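Cytoplasmic protein (Cryptococcus neoformans var. grubii serotype A, PDB 7LPO) probably hydrolyses steryl beta-glucosides to sterol and glucose, as a fungal sterylglucosidase of glycoside hydrolase family 5. Local coordinates at residues K462-F467 with I488-I493; N468-G473 with R494-G499; I524-D529 with S547-A552; A569-V574 with E588-W593; V662-R667 with F682-T687. All coordinates share one frame; numbering follows the deposited sequence. Where two conformers were deposited one is given.

Contact 1: K462-F467 with I488-I493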
# COMPACT_ATOMS: atom_id res chain seq x y z
N LYS A 462 -5.91 16.48 -5.29
CA LYS A 462 -5.52 17.10 -4.02
C LYS A 462 -6.53 18.20 -3.62
O LYS A 462 -6.17 19.30 -3.24
CB LYS A 462 -4.09 17.64 -4.11
CG LYS A 462 -3.11 16.51 -4.48
CD LYS A 462 -1.68 16.96 -4.48
CE LYS A 462 -0.75 15.74 -4.43
NZ LYS A 462 0.66 16.14 -4.58
N HIS A 463 -7.80 17.83 -3.70
CA HIS A 463 -8.91 18.71 -3.36
C HIS A 463 -10.05 17.83 -2.87
O HIS A 463 -10.31 16.76 -3.43
CB HIS A 463 -9.35 19.54 -4.58
CG HIS A 463 -10.31 20.63 -4.26
ND1 HIS A 463 -9.92 21.94 -4.08
CD2 HIS A 463 -11.66 20.62 -4.09
CE1 HIS A 463 -10.98 22.68 -3.80
NE2 HIS A 463 -12.04 21.90 -3.81
N TRP A 464 -10.71 18.27 -1.81
CA TRP A 464 -11.95 17.62 -1.36
C TRP A 464 -13.07 18.25 -2.18
O TRP A 464 -13.47 19.38 -1.92
CB TRP A 464 -12.18 17.81 0.13
CG TRP A 464 -13.48 17.21 0.57
CD1 TRP A 464 -14.52 17.87 1.16
CD2 TRP A 464 -13.89 15.84 0.44
NE1 TRP A 464 -15.55 16.99 1.42
CE2 TRP A 464 -15.19 15.74 0.99
CE3 TRP A 464 -13.29 14.69 -0.08
CZ2 TRP A 464 -15.89 14.55 1.04
CZ3 TRP A 464 -13.99 13.50 -0.03
CH2 TRP A 464 -15.28 13.43 0.52
N ASN A 465 -13.55 17.53 -3.18
CA ASN A 465 -14.55 18.06 -4.10
C ASN A 465 -15.96 17.93 -3.56
O ASN A 465 -16.26 17.02 -2.77
CB ASN A 465 -14.45 17.34 -5.44
CG ASN A 465 -13.10 17.52 -6.07
OD1 ASN A 465 -12.24 16.61 -6.07
ND2 ASN A 465 -12.88 18.69 -6.62
N TRP A 466 -16.84 18.83 -3.99
CA TRP A 466 -18.26 18.77 -3.67
C TRP A 466 -18.97 17.70 -4.47
O TRP A 466 -20.17 17.48 -4.27
CB TRP A 466 -18.93 20.13 -3.89
CG TRP A 466 -18.67 20.75 -5.23
CD1 TRP A 466 -17.68 21.62 -5.55
CD2 TRP A 466 -19.41 20.53 -6.44
NE1 TRP A 466 -17.74 21.96 -6.88
CE2 TRP A 466 -18.80 21.30 -7.45
CE3 TRP A 466 -20.53 19.76 -6.76
CZ2 TRP A 466 -19.27 21.32 -8.76
CZ3 TRP A 466 -20.99 19.78 -8.06
CH2 TRP A 466 -20.36 20.55 -9.05
N PHE A 467 -18.26 17.04 -5.39
CA PHE A 467 -18.75 15.91 -6.14
C PHE A 467 -17.73 14.78 -6.04
O PHE A 467 -16.58 14.99 -5.64
CB PHE A 467 -18.95 16.25 -7.62
CG PHE A 467 -17.67 16.66 -8.30
CD1 PHE A 467 -17.23 17.97 -8.23
CD2 PHE A 467 -16.90 15.73 -8.98
CE1 PHE A 467 -16.05 18.36 -8.84
CE2 PHE A 467 -15.72 16.11 -9.58
CZ PHE A 467 -15.29 17.43 -9.51
N ILE A 488 -23.26 13.86 -5.58
CA ILE A 488 -23.15 15.24 -5.14
C ILE A 488 -23.48 15.31 -3.66
O ILE A 488 -24.44 14.70 -3.21
CB ILE A 488 -24.11 16.15 -5.95
CG1 ILE A 488 -23.75 16.14 -7.43
CG2 ILE A 488 -24.12 17.56 -5.39
CD1 ILE A 488 -22.31 16.36 -7.70
N GLY A 489 -22.68 16.05 -2.92
CA GLY A 489 -23.00 16.30 -1.52
C GLY A 489 -22.37 15.30 -0.59
O GLY A 489 -22.08 14.16 -0.94
N GLU A 490 -22.15 15.74 0.66
CA GLU A 490 -21.44 14.92 1.63
C GLU A 490 -22.13 13.58 1.82
O GLU A 490 -21.49 12.53 1.78
CB GLU A 490 -21.35 15.66 2.97
CG GLU A 490 -20.45 16.87 2.96
CD GLU A 490 -18.97 16.52 3.05
OE1 GLU A 490 -18.60 15.63 3.86
OE2 GLU A 490 -18.18 17.14 2.31
N GLY A 491 -23.45 13.60 2.05
CA GLY A 491 -24.20 12.40 2.32
C GLY A 491 -24.06 11.37 1.21
O GLY A 491 -23.56 10.26 1.43
N PRO A 492 -24.50 11.72 0.00
CA PRO A 492 -24.39 10.77 -1.11
C PRO A 492 -22.96 10.35 -1.41
O PRO A 492 -22.74 9.21 -1.84
CB PRO A 492 -25.03 11.52 -2.29
CG PRO A 492 -25.99 12.52 -1.64
CD PRO A 492 -25.36 12.88 -0.31
N ILE A 493 -21.99 11.24 -1.22
CA ILE A 493 -20.60 10.86 -1.50
C ILE A 493 -20.13 9.83 -0.49
O ILE A 493 -19.54 8.81 -0.85
CB ILE A 493 -19.70 12.11 -1.50
CG1 ILE A 493 -19.99 12.97 -2.73
CG2 ILE A 493 -18.23 11.70 -1.48
CD1 ILE A 493 -19.33 14.36 -2.71
O HOH W 1 -18.57 17.21 -0.26
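Trp464 turns the N-H edge of its indole to the carboxylate of Glu490, and NE1 donates to OE2 at 2.8 Å. The acceptor lies only 6° out of the ring plane and offers its syn lone pair, while the carboxylate plane is twisted 57° from the indole. A bend in the middle of the glutamate chain brings the acid across to the ring. OE2 has a second donor, a water 2.6 Å away that also makes a weak bond to Asn465 O.

The far end of the same indole meets a second side chain of the helix: Trp464 CH2 is 4.0 Å from Ile493 CG2, the two side chains sliding past each other in opposite directions. The other arm of Ile493 brings CD1 to 3.6 Å from Trp466 O. Gly489 N donates to Trp466 O at 3.2 Å. Gly489 is the N-cap residue, and its positive phi (93°) explains why glycine suits the place.

Ile488 CD1 is wedged between Phe467 CB, 3.4 Å away, and the rim atom CZ3 of Trp466, 3.7 Å away. Isoleucine and indole run side by side and point the same way, an apolar pair at the exposed side of the contact. Phe467 and Ile488 form a non-hydrogen-bonded antiparallel pair, so the arrangement is that of a short two-stranded antiparallel sheet passing directly into a helix, here 490-512.

Contact 2: N468-G473 with R494-G499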
# COMPACT_ATOMS: atom_id res chain seq x y z
N ASN A 468 -18.16 13.58 -6.41
CA ASN A 468 -17.25 12.44 -6.51
C ASN A 468 -17.93 11.43 -7.41
O ASN A 468 -19.04 11.67 -7.91
CB ASN A 468 -16.90 11.86 -5.13
CG ASN A 468 -15.55 11.15 -5.12
OD1 ASN A 468 -15.19 10.46 -6.08
ND2 ASN A 468 -14.79 11.33 -4.04
N ALA A 469 -17.26 10.31 -7.64
CA ALA A 469 -17.79 9.32 -8.57
C ALA A 469 -17.35 7.93 -8.13
O ALA A 469 -16.28 7.75 -7.54
CB ALA A 469 -17.32 9.59 -10.00
N ASP A 470 -18.19 6.95 -8.45
CA ASP A 470 -17.98 5.57 -8.03
C ASP A 470 -17.01 4.90 -8.99
O ASP A 470 -17.41 4.27 -9.97
CB ASP A 470 -19.31 4.83 -7.98
CG ASP A 470 -19.15 3.35 -7.67
OD1 ASP A 470 -18.04 2.93 -7.27
OD2 ASP A 470 -20.14 2.62 -7.83
N ALA A 471 -15.71 5.00 -8.67
CA ALA A 471 -14.68 4.54 -9.60
C ALA A 471 -14.67 3.02 -9.75
O ALA A 471 -14.39 2.49 -10.84
CB ALA A 471 -13.30 5.03 -9.15
N ILE A 472 -14.93 2.29 -8.66
CA ILE A 472 -14.96 0.83 -8.76
C ILE A 472 -16.14 0.37 -9.62
O ILE A 472 -16.00 -0.52 -10.47
CB ILE A 472 -15.02 0.21 -7.35
CG1 ILE A 472 -13.63 0.31 -6.70
CG2 ILE A 472 -15.49 -1.23 -7.43
CD1 ILE A 472 -13.50 -0.42 -5.39
N GLY A 473 -17.31 0.97 -9.43
CA GLY A 473 -18.45 0.60 -10.25
C GLY A 473 -18.24 0.90 -11.72
O GLY A 473 -18.73 0.15 -12.58
N ARG A 494 -20.41 10.07 0.79
CA ARG A 494 -19.98 9.13 1.83
C ARG A 494 -20.61 7.76 1.63
O ARG A 494 -19.93 6.73 1.74
CB ARG A 494 -20.35 9.70 3.21
CG ARG A 494 -19.48 10.88 3.61
CD ARG A 494 -20.08 11.65 4.76
NE ARG A 494 -20.15 10.87 5.99
CZ ARG A 494 -19.22 10.85 6.94
NH1 ARG A 494 -18.11 11.59 6.81
NH2 ARG A 494 -19.39 10.11 8.03
N LYS A 495 -21.91 7.73 1.35
CA LYS A 495 -22.59 6.45 1.16
C LYS A 495 -22.02 5.71 -0.04
O LYS A 495 -21.88 4.48 -0.02
CB LYS A 495 -24.09 6.69 0.97
CG LYS A 495 -24.92 5.42 0.86
CD LYS A 495 -26.41 5.75 0.81
CE LYS A 495 -27.28 4.50 0.67
NZ LYS A 495 -28.31 4.66 -0.42
N MET A 496 -21.66 6.45 -1.09
CA MET A 496 -21.11 5.82 -2.29
C MET A 496 -19.75 5.19 -2.01
O MET A 496 -19.50 4.05 -2.41
CB MET A 496 -21.03 6.86 -3.40
CG MET A 496 -20.55 6.32 -4.72
SD MET A 496 -18.78 6.54 -4.86
CE MET A 496 -18.69 8.31 -5.14
N ILE A 497 -18.88 5.91 -1.29
CA ILE A 497 -17.55 5.37 -1.00
C ILE A 497 -17.66 4.18 -0.06
O ILE A 497 -16.95 3.18 -0.21
CB ILE A 497 -16.63 6.48 -0.45
CG1 ILE A 497 -16.55 7.58 -1.50
CG2 ILE A 497 -15.26 5.91 -0.11
CD1 ILE A 497 -15.35 8.47 -1.40
N GLN A 498 -18.56 4.25 0.91
CA GLN A 498 -18.80 3.09 1.76
C GLN A 498 -19.27 1.90 0.93
O GLN A 498 -18.93 0.75 1.22
CB GLN A 498 -19.82 3.43 2.84
CG GLN A 498 -19.97 2.39 3.90
CD GLN A 498 -20.93 2.83 4.99
OE1 GLN A 498 -22.12 2.55 4.92
NE2 GLN A 498 -20.41 3.53 5.99
N GLY A 499 -20.07 2.16 -0.12
CA GLY A 499 -20.46 1.09 -1.01
C GLY A 499 -19.30 0.50 -1.79
O GLY A 499 -19.28 -0.71 -2.06
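The carboxamide of Asn468 crosses Ile497 at about a right angle, with ND2 3.9 Å from the methyl CD1. In its own plane, OD1 receives Ala469 N on a lone pair at 2.6 Å, while ND2 is bonded to Asp455, which leaves both ends of the buried amide engaged. The other flat group, the carboxylate of Asp470, caps a helix: Gly473 N reaches OD1 at 3.0 Å from above the carboxylate plane, 59° out of it. Aspartate at this N-cap suits the change from strand 467-469 to helix 471-475, and Tyr479 OH holds its OD2.

Helix 490-512 packs against this strand-to-helix junction through Met496. The thioether bends at both chi2 (-94°) and chi3 (-74°) and follows the backbone of the junction, a place that suits an unbranched, flexible chain. Met496 SD lies 3.4 Å from Asp470 CA, and the terminal methyl Met496 CE comes to 3.3 Å from Ala469 C.

Contact 3: I524-D529 with S547-A552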
# COMPACT_ATOMS: atom_id res chain seq x y z
N ILE A 524 -5.63 9.95 2.49
CA ILE A 524 -5.96 11.17 1.75
C ILE A 524 -4.76 12.10 1.75
O ILE A 524 -3.88 12.00 2.61
CB ILE A 524 -7.18 11.91 2.34
CG1 ILE A 524 -6.93 12.27 3.81
CG2 ILE A 524 -8.45 11.06 2.24
CD1 ILE A 524 -6.54 13.72 4.06
N PRO A 525 -4.71 13.02 0.78
CA PRO A 525 -3.60 13.99 0.74
C PRO A 525 -3.85 15.21 1.63
O PRO A 525 -4.93 15.80 1.62
CB PRO A 525 -3.55 14.40 -0.74
CG PRO A 525 -5.01 14.29 -1.18
CD PRO A 525 -5.57 13.09 -0.41
N TYR A 526 -2.82 15.59 2.38
CA TYR A 526 -2.91 16.73 3.28
C TYR A 526 -2.45 18.03 2.63
O TYR A 526 -2.79 19.11 3.13
CB TYR A 526 -2.08 16.47 4.54
CG TYR A 526 -2.80 15.58 5.53
CD1 TYR A 526 -3.68 16.11 6.45
CD2 TYR A 526 -2.62 14.20 5.53
CE1 TYR A 526 -4.36 15.30 7.35
CE2 TYR A 526 -3.30 13.39 6.43
CZ TYR A 526 -4.16 13.96 7.33
OH TYR A 526 -4.81 13.18 8.24
N ASP A 527 -1.71 17.95 1.52
CA ASP A 527 -1.26 19.15 0.81
C ASP A 527 -2.31 19.70 -0.14
O ASP A 527 -1.99 20.14 -1.25
CB ASP A 527 0.05 18.85 0.06
CG ASP A 527 -0.06 17.66 -0.89
OD1 ASP A 527 -0.86 16.74 -0.63
OD2 ASP A 527 0.69 17.64 -1.89
N MET A 528 -3.57 19.69 0.28
CA MET A 528 -4.66 20.18 -0.55
C MET A 528 -4.59 21.69 -0.73
O MET A 528 -4.05 22.41 0.11
CB MET A 528 -6.00 19.86 0.08
CG MET A 528 -6.26 18.42 0.31
SD MET A 528 -7.87 18.26 1.06
CE MET A 528 -8.13 16.49 0.85
N ASP A 529 -5.18 22.16 -1.84
CA ASP A 529 -5.45 23.58 -2.03
C ASP A 529 -4.16 24.40 -2.05
O ASP A 529 -4.08 25.48 -1.46
CB ASP A 529 -6.40 24.10 -0.95
CG ASP A 529 -7.73 23.37 -0.94
OD1 ASP A 529 -8.34 23.26 -2.02
OD2 ASP A 529 -8.17 22.90 0.14
N SER A 547 -10.08 21.63 7.87
CA SER A 547 -11.48 21.31 7.60
C SER A 547 -11.64 20.39 6.39
O SER A 547 -12.39 19.41 6.44
CB SER A 547 -12.28 22.59 7.37
OG SER A 547 -12.19 23.48 8.47
N SER A 548 -11.01 20.74 5.27
CA SER A 548 -11.17 19.94 4.06
C SER A 548 -10.51 18.57 4.20
O SER A 548 -11.09 17.55 3.81
CB SER A 548 -10.61 20.69 2.85
OG SER A 548 -11.51 21.69 2.45
N GLN A 549 -9.29 18.54 4.73
CA GLN A 549 -8.63 17.25 4.94
C GLN A 549 -9.46 16.38 5.88
O GLN A 549 -9.55 15.16 5.70
CB GLN A 549 -7.23 17.48 5.49
CG GLN A 549 -6.27 18.12 4.48
CD GLN A 549 -6.31 19.64 4.48
OE1 GLN A 549 -7.29 20.26 4.89
NE2 GLN A 549 -5.23 20.26 4.00
N GLN A 550 -10.09 17.01 6.88
CA GLN A 550 -10.87 16.29 7.87
C GLN A 550 -12.08 15.61 7.24
O GLN A 550 -12.35 14.43 7.48
CB GLN A 550 -11.30 17.24 8.98
CG GLN A 550 -12.07 16.59 10.09
CD GLN A 550 -12.14 17.46 11.33
OE1 GLN A 550 -13.22 17.69 11.86
NE2 GLN A 550 -11.00 17.96 11.78
N LYS A 551 -12.84 16.36 6.42
CA LYS A 551 -13.99 15.75 5.75
C LYS A 551 -13.55 14.60 4.85
O LYS A 551 -14.15 13.52 4.86
CB LYS A 551 -14.73 16.81 4.93
CG LYS A 551 -15.42 17.89 5.75
CD LYS A 551 -16.29 18.76 4.86
CE LYS A 551 -16.31 20.21 5.30
NZ LYS A 551 -16.70 20.36 6.73
N ALA A 552 -12.51 14.82 4.03
CA ALA A 552 -12.03 13.76 3.15
C ALA A 552 -11.62 12.53 3.95
O ALA A 552 -12.04 11.41 3.65
CB ALA A 552 -10.86 14.27 2.31
O HOH W 2 -4.68 22.99 2.64
O HOH W 3 -10.21 21.03 -0.71
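This is a buried loop-to-helix contact, in which the chain that follows strand 518-522 folds over the first turns of helix 547-559. Gln549 lies at its middle. Its chain bends at chi2 (87°), carrying the amide over to the loop, where NE2 donates to Tyr526 O at 2.8 Å. The bond is nearly straight (166°), and the acceptor lies in the amide plane. The same nitrogen also donates to a water at 3.1 Å, which in turn donates to Met528 O. A glutamine serves well here because its methylenes can be buried while its amide satisfies one loop carbonyl directly and a second through water.

Those methylenes are clasped from two directions: CG is 3.8 Å from Met528 SD and 3.8 Å from Tyr526 CD1. The extended Met528 slides past Gln549 in the opposite direction and ends with CE 3.8 Å from Ala552 CB. Small Ala552 leaves room for this methyl and for Ile524 CG2. Ile524 also sends CD1 over the centre of the Tyr526 ring, 3.9 Å above its plane, while Arg660 makes a cation-pi contact with that tyrosine.

A loop leading from a strand and packed on helix 547-559, the longer helix further along the chain, is consistent with a beta-alpha unit of the family's TIM barrel.

Contact 4: A569-V574 with E588-W593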
# COMPACT_ATOMS: atom_id res chain seq x y z
N ALA A 569 -5.21 -0.37 7.47
CA ALA A 569 -3.96 0.32 7.77
C ALA A 569 -3.95 1.60 6.95
O ALA A 569 -3.92 1.56 5.72
CB ALA A 569 -2.75 -0.56 7.44
N ILE A 570 -4.00 2.73 7.65
CA ILE A 570 -3.95 4.03 7.00
C ILE A 570 -2.57 4.28 6.40
O ILE A 570 -1.53 4.03 7.03
CB ILE A 570 -4.30 5.14 8.01
CG1 ILE A 570 -5.70 4.92 8.59
CG2 ILE A 570 -4.15 6.49 7.35
CD1 ILE A 570 -6.02 5.84 9.76
N TRP A 571 -2.54 4.78 5.16
CA TRP A 571 -1.33 5.29 4.54
C TRP A 571 -1.29 6.81 4.75
O TRP A 571 -2.17 7.51 4.23
CB TRP A 571 -1.27 4.97 3.04
CG TRP A 571 0.07 5.34 2.46
CD1 TRP A 571 0.44 6.56 1.98
CD2 TRP A 571 1.22 4.50 2.36
NE1 TRP A 571 1.76 6.53 1.59
CE2 TRP A 571 2.27 5.28 1.81
CE3 TRP A 571 1.48 3.16 2.68
CZ2 TRP A 571 3.54 4.76 1.56
CZ3 TRP A 571 2.74 2.65 2.44
CH2 TRP A 571 3.76 3.45 1.89
N ASN A 572 -0.31 7.32 5.50
CA ASN A 572 0.67 6.57 6.28
C ASN A 572 1.12 7.48 7.45
O ASN A 572 0.55 8.55 7.68
CB ASN A 572 1.86 6.15 5.43
CG ASN A 572 2.57 7.32 4.78
OD1 ASN A 572 2.01 8.40 4.57
ND2 ASN A 572 3.83 7.09 4.44
N TYR A 573 2.14 7.04 8.18
CA TYR A 573 2.74 7.79 9.28
C TYR A 573 4.21 8.00 8.96
O TYR A 573 4.96 7.02 8.83
CB TYR A 573 2.55 7.04 10.60
CG TYR A 573 2.94 7.80 11.84
CD1 TYR A 573 2.04 8.63 12.49
CD2 TYR A 573 4.23 7.67 12.38
CE1 TYR A 573 2.40 9.32 13.64
CE2 TYR A 573 4.60 8.34 13.52
CZ TYR A 573 3.68 9.17 14.16
OH TYR A 573 4.06 9.85 15.30
N VAL A 574 4.62 9.25 8.81
CA VAL A 574 5.97 9.55 8.34
C VAL A 574 6.65 10.49 9.32
O VAL A 574 6.40 11.71 9.28
CB VAL A 574 5.94 10.17 6.93
CG1 VAL A 574 7.35 10.40 6.41
CG2 VAL A 574 5.14 9.30 5.97
N GLU A 588 3.99 13.42 -2.76
CA GLU A 588 2.92 12.93 -1.92
C GLU A 588 3.07 13.45 -0.49
O GLU A 588 4.17 13.65 0.01
CB GLU A 588 2.90 11.41 -1.90
CG GLU A 588 2.46 10.81 -3.21
CD GLU A 588 2.02 9.37 -3.08
OE1 GLU A 588 2.18 8.78 -1.99
OE2 GLU A 588 1.53 8.82 -4.09
N ASP A 589 1.92 13.67 0.16
CA ASP A 589 1.92 14.18 1.53
C ASP A 589 0.69 13.58 2.22
O ASP A 589 -0.36 14.21 2.34
CB ASP A 589 1.90 15.71 1.56
CG ASP A 589 2.03 16.27 2.97
OD1 ASP A 589 1.88 15.51 3.95
OD2 ASP A 589 2.29 17.48 3.10
N LEU A 590 0.85 12.34 2.67
CA LEU A 590 -0.26 11.60 3.26
C LEU A 590 -0.02 11.26 4.72
O LEU A 590 -0.80 10.49 5.29
CB LEU A 590 -0.52 10.31 2.46
CG LEU A 590 -1.34 10.49 1.18
CD1 LEU A 590 -0.43 10.77 0.00
CD2 LEU A 590 -2.19 9.25 0.89
N SER A 591 1.03 11.80 5.33
CA SER A 591 1.31 11.52 6.73
C SER A 591 0.26 12.15 7.64
O SER A 591 -0.13 13.30 7.47
CB SER A 591 2.69 12.03 7.12
OG SER A 591 2.98 11.71 8.47
N LEU A 592 -0.16 11.37 8.64
CA LEU A 592 -1.06 11.87 9.67
C LEU A 592 -0.42 12.93 10.56
O LEU A 592 -1.14 13.66 11.25
CB LEU A 592 -1.52 10.72 10.56
CG LEU A 592 -2.18 9.52 9.88
CD1 LEU A 592 -2.60 8.52 10.93
CD2 LEU A 592 -3.35 9.98 9.05
N TRP A 593 0.91 13.02 10.56
CA TRP A 593 1.66 13.75 11.57
C TRP A 593 2.86 14.41 10.90
O TRP A 593 3.43 13.87 9.95
CB TRP A 593 2.08 12.79 12.71
CG TRP A 593 2.67 13.46 13.90
CD1 TRP A 593 2.01 13.89 15.01
CD2 TRP A 593 4.05 13.78 14.10
NE1 TRP A 593 2.90 14.48 15.89
CE2 TRP A 593 4.16 14.42 15.36
CE3 TRP A 593 5.21 13.60 13.34
CZ2 TRP A 593 5.37 14.88 15.87
CZ3 TRP A 593 6.42 14.06 13.85
CH2 TRP A 593 6.48 14.70 15.10
O HOH W 4 3.21 8.81 0.57
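Asn572 follows a cis peptide bond, and both of its backbone polar groups are taken up by the loop 588-593. Its N donates to Leu590 O at 3.2 Å. Its O accepts Leu592 N at 3.1 Å, with a CA-H...O contact from Ser591 beside it.

Ser591 works as a relay: OG accepts from Val574 N at 3.0 Å and donates to Trp593 O at 2.7 Å. A serine suits this place because one small hydroxyl can serve both roles in a buried site. Its OG reaches Val574 because it is turned anti to its own backbone nitrogen (chi1 -178°).

Trp571 NE1 gives its hydrogen to a water at 2.9 Å, and that water donates to Glu588 OE1 at 2.8 Å. Glu588 OE1 also binds a Tris molecule, which probably marks a pocket at this end of the contact. The hydroxyl of Tyr573 lies over one face of Trp593, toward the rim, and is bonded to Arg90 and His87, while Trp593 NE1 is satisfied by Asp657 O.

Strand 567-570, which leads into 571-574, runs between parallel strands 35-43 and 518-522 of the barrel. Helix 662-665 closes on Ile570 and Leu592 through Phe665, and helix 83-93 touches Tyr573 through Leu91 and Trp593 through Arg90.

Contact 5: V662-R667 with F682-T687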
# COMPACT_ATOMS: atom_id res chain seq x y z
N VAL A 662 -6.76 15.05 13.15
CA VAL A 662 -6.83 13.95 14.11
C VAL A 662 -8.28 13.57 14.40
O VAL A 662 -8.58 12.39 14.64
CB VAL A 662 -6.07 14.35 15.40
CG1 VAL A 662 -6.84 15.41 16.18
CG2 VAL A 662 -5.78 13.14 16.25
N ALA A 663 -9.20 14.53 14.37
CA ALA A 663 -10.59 14.20 14.68
C ALA A 663 -11.14 13.15 13.72
O ALA A 663 -12.05 12.39 14.09
CB ALA A 663 -11.45 15.46 14.63
N ALA A 664 -10.61 13.06 12.50
CA ALA A 664 -11.15 12.13 11.52
C ALA A 664 -10.49 10.76 11.57
O ALA A 664 -11.18 9.76 11.35
CB ALA A 664 -11.02 12.72 10.11
N PHE A 665 -9.19 10.68 11.86
CA PHE A 665 -8.54 9.37 11.84
C PHE A 665 -8.46 8.70 13.21
O PHE A 665 -8.24 7.49 13.26
CB PHE A 665 -7.14 9.44 11.20
CG PHE A 665 -6.11 10.26 11.94
CD1 PHE A 665 -5.55 9.81 13.12
CD2 PHE A 665 -5.64 11.44 11.40
CE1 PHE A 665 -4.57 10.54 13.77
CE2 PHE A 665 -4.65 12.18 12.03
CZ PHE A 665 -4.11 11.73 13.22
N CYS A 666 -8.67 9.43 14.30
CA CYS A 666 -8.70 8.86 15.64
C CYS A 666 -10.17 8.73 16.04
O CYS A 666 -10.84 9.74 16.29
CB CYS A 666 -7.93 9.72 16.63
SG CYS A 666 -7.86 9.02 18.29
N ARG A 667 -10.66 7.49 16.10
CA ARG A 667 -12.09 7.22 16.14
C ARG A 667 -12.41 6.08 17.10
O ARG A 667 -11.58 5.19 17.30
CB ARG A 667 -12.64 6.84 14.76
CG ARG A 667 -12.08 7.63 13.58
CD ARG A 667 -12.21 6.84 12.28
NE ARG A 667 -13.60 6.59 11.90
CZ ARG A 667 -14.41 7.51 11.36
NH1 ARG A 667 -13.98 8.74 11.13
NH2 ARG A 667 -15.66 7.18 11.05
N PHE A 682 -20.21 6.60 13.42
CA PHE A 682 -19.57 7.62 14.23
C PHE A 682 -19.74 8.96 13.54
O PHE A 682 -19.50 9.07 12.33
CB PHE A 682 -18.08 7.32 14.43
CG PHE A 682 -17.33 8.42 15.11
CD1 PHE A 682 -17.60 8.75 16.43
CD2 PHE A 682 -16.35 9.12 14.44
CE1 PHE A 682 -16.91 9.75 17.07
CE2 PHE A 682 -15.65 10.13 15.07
CZ PHE A 682 -15.93 10.45 16.39
N ASP A 683 -20.15 9.96 14.31
CA ASP A 683 -20.37 11.31 13.82
C ASP A 683 -19.46 12.27 14.60
O ASP A 683 -19.61 12.40 15.82
CB ASP A 683 -21.83 11.70 13.96
CG ASP A 683 -22.11 13.10 13.47
OD1 ASP A 683 -21.91 13.37 12.26
OD2 ASP A 683 -22.54 13.93 14.30
N ILE A 684 -18.56 12.93 13.89
CA ILE A 684 -17.59 13.81 14.56
C ILE A 684 -18.31 14.96 15.27
O ILE A 684 -17.99 15.28 16.42
CB ILE A 684 -16.56 14.35 13.55
CG1 ILE A 684 -15.60 13.25 13.12
CG2 ILE A 684 -15.80 15.52 14.18
CD1 ILE A 684 -14.71 13.66 11.92
N THR A 685 -19.26 15.60 14.59
CA THR A 685 -19.83 16.83 15.12
C THR A 685 -20.57 16.59 16.44
O THR A 685 -20.40 17.33 17.41
CB THR A 685 -20.77 17.45 14.08
OG1 THR A 685 -20.07 17.61 12.84
CG2 THR A 685 -21.27 18.81 14.54
N SER A 686 -21.40 15.55 16.49
CA SER A 686 -22.14 15.25 17.72
C SER A 686 -21.35 14.38 18.69
O SER A 686 -21.70 14.35 19.88
CB SER A 686 -23.45 14.55 17.38
OG SER A 686 -23.21 13.26 16.83
N THR A 687 -20.32 13.69 18.22
CA THR A 687 -19.55 12.68 18.94
C THR A 687 -20.33 11.38 19.09
O THR A 687 -19.82 10.43 19.69
CB THR A 687 -19.09 13.12 20.34
OG1 THR A 687 -20.18 13.06 21.27
CG2 THR A 687 -18.54 14.54 20.29
O HOH W 5 -17.52 9.21 10.29
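The contact probably belongs to the seam between the TIM barrel and the C-terminal beta domain, where helix 662-665, with the chain leaving it, faces the turn 682-687. Arg667 and Phe682 meet here with their planes 84° apart: ring atom CD2 sits 3.8 Å above one face of the guanidinium, toward its rim, so an edge of the phenyl group is laid on the flat of the arginine.

The guanidinium is held by bonds in its own plane. NH1 donates to Ala664 O at 3.0 Å on a lone pair, and NH2 gives a hydrogen to a water at 2.9 Å that donates in turn to Phe682 O. A bend at chi3 (64°) turns the group back toward its own helix. Asp554 and Asp561 form salt bridges with it, which probably balance its buried charge.

The turn joins antiparallel strands 676-682 and 689-696, making a beta hairpin of the C-terminal domain. From it Ile684 reaches the helix with CD1, which lies 3.7 Å from Ala663 O and 3.9 Å from Ala664 CA; the short alanine side chains let it come down on the helix backbone. Asp683 shapes the turn as an Asx motif, its OD2 accepting Ser686 N at 3.0 Å and Ser686 OG at 2.7 Å.

Contact 1 lies at the surface, whereas contacts 2 to 5 are buried, contact 4 nearest the centre of the chain. Contacts 1 and 2 use successive turns of helix 490-512 and touch where Ile493 packs on Asn468; the first combines aromatic groups with a carboxylate, the second relies on a thioether. Contact 1 joins contact 3 by the Lys462-Asp527 salt bridge and by Trp464 on Ala552. Contacts 3 and 4 meet where Tyr526 N probably bonds to Asp589 O, although a side-chain amide dominates one and backbone groups the other. Phe665 links contacts 4 and 5, and only contact 5 depends on a buried guanidinium.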